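Local coordinates for NIF3-related protein (Bacillus cereus, PDB 2GX8) that is of unknown function but belongs to the NIF3 family, binds zinc at a conserved dimetal site and carries an additional domain thought to be regulatory, at residues E278-Q283 / D304-K309; R308-L313 / A329-T334. All coordinates share one frame; numbering follows the deposited sequence.

Contact 1 of 2, residues E278-Q283 / D304-K309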
loop_
_atom_site.group_PDB
_atom_site.type_symbol
_atom_site.label_atom_id
_atom_site.label_comp_id
_atom_site.label_asym_id
_atom_site.label_seq_id
_atom_site.Cartn_x
_atom_site.Cartn_y
_atom_site.Cartn_z
ATOM N N GLU C 278 33.547 21.374 -31.386
ATOM C CA GLU C 278 33.908 21.124 -29.983
ATOM C C GLU C 278 34.139 22.462 -29.283
ATOM O O GLU C 278 34.640 23.411 -29.891
ATOM C CB GLU C 278 35.179 20.260 -29.898
ATOM C CG GLU C 278 35.506 19.656 -28.516
ATOM C CD GLU C 278 36.915 19.038 -28.442
ATOM O OE1 GLU C 278 37.908 19.785 -28.665
ATOM O OE2 GLU C 278 37.047 17.814 -28.137
ATOM N N MET C 279 33.756 22.518 -28.010
ATOM C CA MET C 279 33.877 23.680 -27.152
ATOM C C MET C 279 34.167 23.188 -25.749
ATOM O O MET C 279 33.973 21.995 -25.446
ATOM C CB MET C 279 32.525 24.376 -26.982
ATOM C CG MET C 279 31.769 24.750 -28.213
ATOM S SD MET C 279 30.286 25.524 -27.605
ATOM C CE MET C 279 29.416 25.797 -29.152
ATOM N N THR C 280 34.553 24.131 -24.880
ATOM C CA THR C 280 34.727 23.816 -23.473
ATOM C C THR C 280 33.343 23.951 -22.848
ATOM O O THR C 280 32.421 24.466 -23.494
ATOM C CB THR C 280 35.733 24.755 -22.753
ATOM O OG1 THR C 280 35.213 26.088 -22.683
ATOM C CG2 THR C 280 37.113 24.763 -23.468
ATOM N N LEU C 281 33.194 23.493 -21.605
ATOM C CA LEU C 281 31.922 23.572 -20.912
ATOM C C LEU C 281 31.600 25.048 -20.698
ATOM O O LEU C 281 30.489 25.474 -20.934
ATOM C CB LEU C 281 32.019 22.823 -19.584
ATOM C CG LEU C 281 30.815 22.735 -18.666
ATOM C CD1 LEU C 281 29.570 22.168 -19.348
ATOM C CD2 LEU C 281 31.206 21.898 -17.459
ATOM N N GLY C 282 32.611 25.833 -20.312
ATOM C CA GLY C 282 32.465 27.280 -20.092
ATOM C C GLY C 282 31.865 28.040 -21.264
ATOM O O GLY C 282 30.983 28.877 -21.061
ATOM N N GLN C 283 32.343 27.764 -22.481
ATOM C CA GLN C 283 31.763 28.392 -23.680
ATOM C C GLN C 283 30.494 27.726 -24.182
ATOM O O GLN C 283 29.693 28.360 -24.870
ATOM C CB GLN C 283 32.752 28.496 -24.818
ATOM C CG GLN C 283 33.584 27.298 -24.981
ATOM C CD GLN C 283 34.682 27.532 -25.985
ATOM O OE1 GLN C 283 34.429 27.628 -27.193
ATOM N NE2 GLN C 283 35.916 27.615 -25.495
ATOM N N ASP C 304 36.665 23.902 -18.189
ATOM C CA ASP C 304 37.634 23.749 -19.279
ATOM C C ASP C 304 37.634 22.375 -19.962
ATOM O O ASP C 304 38.411 22.127 -20.879
ATOM C CB ASP C 304 39.044 24.255 -18.910
ATOM C CG ASP C 304 39.468 23.898 -17.492
ATOM O OD1 ASP C 304 38.670 24.104 -16.539
ATOM O OD2 ASP C 304 40.642 23.465 -17.327
ATOM N N ASP C 305 36.701 21.519 -19.542
ATOM C CA ASP C 305 36.540 20.191 -20.128
ATOM C C ASP C 305 35.941 20.330 -21.509
ATOM O O ASP C 305 35.171 21.243 -21.767
ATOM C CB ASP C 305 35.652 19.290 -19.249
ATOM C CG ASP C 305 36.404 18.719 -18.036
ATOM O OD1 ASP C 305 37.643 18.926 -17.924
ATOM O OD2 ASP C 305 35.759 18.043 -17.204
ATOM N N LYS C 306 36.314 19.434 -22.402
ATOM C CA LYS C 306 35.789 19.479 -23.751
ATOM C C LYS C 306 34.387 18.854 -23.866
ATOM O O LYS C 306 34.104 17.807 -23.269
ATOM C CB LYS C 306 36.769 18.790 -24.687
ATOM C CG LYS C 306 38.127 19.510 -24.829
ATOM C CD LYS C 306 37.901 20.901 -25.377
ATOM C CE LYS C 306 39.166 21.556 -25.854
ATOM N NZ LYS C 306 38.842 22.906 -26.400
ATOM N N VAL C 307 33.490 19.520 -24.589
ATOM C CA VAL C 307 32.180 18.942 -24.813
ATOM C C VAL C 307 31.851 18.913 -26.295
ATOM O O VAL C 307 32.052 19.899 -27.014
ATOM C CB VAL C 307 31.030 19.619 -24.042
ATOM C CG1 VAL C 307 31.272 19.581 -22.522
ATOM C CG2 VAL C 307 30.775 21.037 -24.515
ATOM N N ARG C 308 31.323 17.766 -26.726
ATOM C CA ARG C 308 30.947 17.550 -28.115
ATOM C C ARG C 308 29.501 17.037 -28.224
ATOM O O ARG C 308 28.699 17.616 -28.966
ATOM C CB ARG C 308 31.935 16.599 -28.788
ATOM C CG ARG C 308 31.527 16.141 -30.185
ATOM C CD ARG C 308 31.707 17.200 -31.275
ATOM N NE ARG C 308 31.684 16.555 -32.594
ATOM C CZ ARG C 308 31.635 17.203 -33.754
ATOM N NH1 ARG C 308 31.587 18.534 -33.774
ATOM N NH2 ARG C 308 31.616 16.521 -34.894
ATOM N N LYS C 309 29.156 15.953 -27.533
ATOM C CA LYS C 309 27.745 15.559 -27.588
ATOM C C LYS C 309 26.993 16.034 -26.377
ATOM O O LYS C 309 27.447 15.903 -25.242
ATOM C CB LYS C 309 27.483 14.091 -27.924
ATOM C CG LYS C 309 27.627 13.089 -26.839
ATOM C CD LYS C 309 27.424 11.666 -27.389
ATOM C CE LYS C 309 26.028 11.411 -27.933
ATOM N NZ LYS C 309 25.900 9.990 -28.409
#

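Contact 2 of 2, residues R308-L313 / A329-T334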
loop_
_atom_site.group_PDB
_atom_site.type_symbol
_atom_site.label_atom_id
_atom_site.label_comp_id
_atom_site.label_asym_id
_atom_site.label_seq_id
_atom_site.Cartn_x
_atom_site.Cartn_y
_atom_site.Cartn_z
ATOM N N ARG C 308 31.323 17.766 -26.726
ATOM C CA ARG C 308 30.947 17.550 -28.115
ATOM C C ARG C 308 29.501 17.037 -28.224
ATOM O O ARG C 308 28.699 17.616 -28.966
ATOM C CB ARG C 308 31.935 16.599 -28.788
ATOM C CG ARG C 308 31.527 16.141 -30.185
ATOM C CD ARG C 308 31.707 17.200 -31.275
ATOM N NE ARG C 308 31.684 16.555 -32.594
ATOM C CZ ARG C 308 31.635 17.203 -33.754
ATOM N NH1 ARG C 308 31.587 18.534 -33.774
ATOM N NH2 ARG C 308 31.616 16.521 -34.894
ATOM N N LYS C 309 29.156 15.953 -27.533
ATOM C CA LYS C 309 27.745 15.559 -27.588
ATOM C C LYS C 309 26.993 16.034 -26.377
ATOM O O LYS C 309 27.447 15.903 -25.242
ATOM C CB LYS C 309 27.483 14.091 -27.924
ATOM C CG LYS C 309 27.627 13.089 -26.839
ATOM C CD LYS C 309 27.424 11.666 -27.389
ATOM C CE LYS C 309 26.028 11.411 -27.933
ATOM N NZ LYS C 309 25.900 9.990 -28.409
ATOM N N VAL C 310 25.806 16.565 -26.664
ATOM C CA VAL C 310 24.954 17.225 -25.713
ATOM C C VAL C 310 23.590 16.557 -25.580
ATOM O O VAL C 310 22.953 16.214 -26.575
ATOM C CB VAL C 310 24.684 18.666 -26.212
ATOM C CG1 VAL C 310 23.740 19.425 -25.282
ATOM C CG2 VAL C 310 25.989 19.429 -26.425
ATOM N N ALA C 311 23.142 16.399 -24.337
ATOM C CA ALA C 311 21.805 15.889 -24.042
ATOM C C ALA C 311 20.973 17.076 -23.553
ATOM O O ALA C 311 21.470 17.923 -22.830
ATOM C CB ALA C 311 21.869 14.786 -22.966
ATOM N N VAL C 312 19.733 17.188 -23.988
ATOM C CA VAL C 312 18.850 18.255 -23.443
ATOM C C VAL C 312 17.486 17.713 -23.090
ATOM O O VAL C 312 16.971 16.867 -23.783
ATOM C CB VAL C 312 18.735 19.512 -24.367
ATOM C CG1 VAL C 312 18.465 19.124 -25.812
ATOM C CG2 VAL C 312 17.685 20.487 -23.834
ATOM N N LEU C 313 16.917 18.173 -21.992
ATOM C CA LEU C 313 15.592 17.746 -21.619
ATOM C C LEU C 313 14.943 18.953 -20.930
ATOM O O LEU C 313 15.327 19.320 -19.815
ATOM C CB LEU C 313 15.676 16.517 -20.715
ATOM C CG LEU C 313 14.382 15.760 -20.393
ATOM C CD1 LEU C 313 14.741 14.395 -19.897
ATOM C CD2 LEU C 313 13.524 16.447 -19.382
ATOM N N ALA C 329 26.684 11.383 -23.360
ATOM C CA ALA C 329 26.714 12.842 -23.316
ATOM C C ALA C 329 27.939 13.315 -22.589
ATOM O O ALA C 329 28.449 12.642 -21.687
ATOM C CB ALA C 329 25.453 13.387 -22.617
ATOM N N ASP C 330 28.425 14.474 -23.016
ATOM C CA ASP C 330 29.581 15.140 -22.425
ATOM C C ASP C 330 29.036 16.170 -21.451
ATOM O O ASP C 330 29.702 16.510 -20.464
ATOM C CB ASP C 330 30.397 15.864 -23.498
ATOM C CG ASP C 330 31.199 14.921 -24.366
ATOM O OD1 ASP C 330 31.821 13.977 -23.818
ATOM O OD2 ASP C 330 31.240 15.141 -25.600
ATOM N N VAL C 331 27.827 16.651 -21.751
ATOM C CA VAL C 331 27.148 17.671 -20.982
ATOM C C VAL C 331 25.636 17.443 -21.069
ATOM O O VAL C 331 25.134 16.975 -22.082
ATOM C CB VAL C 331 27.477 19.088 -21.518
ATOM C CG1 VAL C 331 26.980 19.243 -22.903
ATOM C CG2 VAL C 331 26.862 20.185 -20.634
ATOM N N TYR C 332 24.914 17.803 -20.023
ATOM C CA TYR C 332 23.461 17.629 -19.991
ATOM C C TYR C 332 22.771 18.958 -19.660
ATOM O O TYR C 332 23.027 19.542 -18.633
ATOM C CB TYR C 332 23.120 16.508 -18.996
ATOM C CG TYR C 332 21.638 16.143 -18.790
ATOM C CD1 TYR C 332 21.187 15.750 -17.532
ATOM C CD2 TYR C 332 20.700 16.184 -19.842
ATOM C CE1 TYR C 332 19.840 15.387 -17.309
ATOM C CE2 TYR C 332 19.308 15.827 -19.617
ATOM C CZ TYR C 332 18.910 15.439 -18.345
ATOM O OH TYR C 332 17.587 15.071 -18.053
ATOM N N VAL C 333 21.887 19.423 -20.535
ATOM C CA VAL C 333 21.183 20.685 -20.343
ATOM C C VAL C 333 19.762 20.428 -19.888
ATOM O O VAL C 333 18.944 20.020 -20.693
ATOM C CB VAL C 333 21.083 21.480 -21.664
ATOM C CG1 VAL C 333 20.310 22.769 -21.450
ATOM C CG2 VAL C 333 22.443 21.765 -22.211
ATOM N N THR C 334 19.457 20.719 -18.621
ATOM C CA THR C 334 18.124 20.477 -18.060
ATOM C C THR C 334 17.834 21.427 -16.892
ATOM O O THR C 334 18.760 22.031 -16.352
ATOM C CB THR C 334 18.020 18.996 -17.602
ATOM O OG1 THR C 334 16.656 18.640 -17.307
ATOM C CG2 THR C 334 18.951 18.718 -16.419
#

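Contact 1 of 2, residues E278-Q283 / D304-K309
Met279 O accepts the backbone N-H of Val307 at 2.7 Å, in an almost straight bond that runs nearly along the C=O axis. The return bond, from Met279 N to Val307 O, is longer at 3.3 Å. Together they make Met279 and Val307 an antiparallel hydrogen-bonded pair. Thr280 and Lys306 follow as a non-hydrogen-bonded pair. There Asp305 O receives a CA-H...O contact from Thr280 CA at 3.1 Å and a weak, bent bond from Leu281 N. The strand ends here and helix 281-292 begins. Thr280 is its N-cap: OG1 accepts a weak capping bond from Gln283 N and a second bond from Gln283 NE2.

On the outer side, the extended Glu278 chain crosses that of Lys306 at about a right angle. The carboxylate lies against the lysine methylenes, with OE1 3.5 Å from Lys306 CD. The Lys306 chain bends at chi2 (-60°), which carries its methylenes along the Glu278 carboxylate; NZ then makes a long salt bridge, 4.0 Å, to Glu278 OE1. NZ also lies near Thr280 CG2. On the inner side, Val307 CG1 meets Leu281 CD1 at 4.4 Å. Leu281 and Val307 both continue onto Val331 of the next strand. The backbone bonds set the pairing of the two strands, while the long Glu278-Lys306 salt bridge probably adds little between two exposed side chains.

Contact 2 of 2, residues R308-L313 / A329-T334
The beta-alpha-beta unit of strand 306-313, helix 321-326 and strand 331-335 closes here, with its two strands side by side and parallel. Asp330, just before the second strand, grips the first strand near its beginning. Its OD2 accepts Arg308 N at 2.9 Å and Lys309 N at 3.0 Å. The two donors come from opposite faces of the carboxylate plane, both on the anti side of the oxygen. Asp330 N in turn donates to Lys309 O at 2.8 Å.

From there the parallel ladder runs through Ala311 N to Val331 O, Val333 N to Ala311 O and Leu313 N to Val333 O. Helix 281-292 covers the valine face of this sheet through Phe284. On that face Val310 and Val331 lie side by side, CG2 to CG1 at 3.7 Å, and Val310 CG1 also meets Val333 CG2.

The other face holds Ala311, Leu313 and Tyr332. With CG anti to the backbone N (chi1 180°), the Tyr332 ring runs along the neighbouring strand. Its CD2 meets Ala311 CB at 3.6 Å, and CE2, at the ring edge, meets Leu313 CB at 3.9 Å. Thr334 CG2 lies over one ring face, offset toward the rim. Tyr332 OH bonds to Gly317 O, in the connection leading to the helix. At the C-terminal end of strand 306-313, Thr334 OG1 donates to Leu313 O at 2.9 Å, in the carbonyl plane. The Leu313 side chain is about 7 Å from a bound zinc ion.

How the contacts relate
Both contacts use strand 306-313, which has strand 270-280 as an antiparallel neighbour and strand 331-335 as a parallel one. Contact 1 is partly buried and lies farther from the chain centre than contact 2, where strand 306-313 begins. Contact 2 is mostly buried and runs inward toward the zinc-bearing region. Arg308 and Lys309 belong to both. The two centres are about 11 Å apart, and the contacts touch at several points, among them an apolar one where Leu281 CD1 lies 3.6 Å from Val331 CG2. In contact 1 a charged pair lies on one side of the backbone bonds and apolar Leu281 and Val307 on the other. In contact 2, valines and a tyrosine cover a longer ladder, with polar side-chain bonds at its two ends.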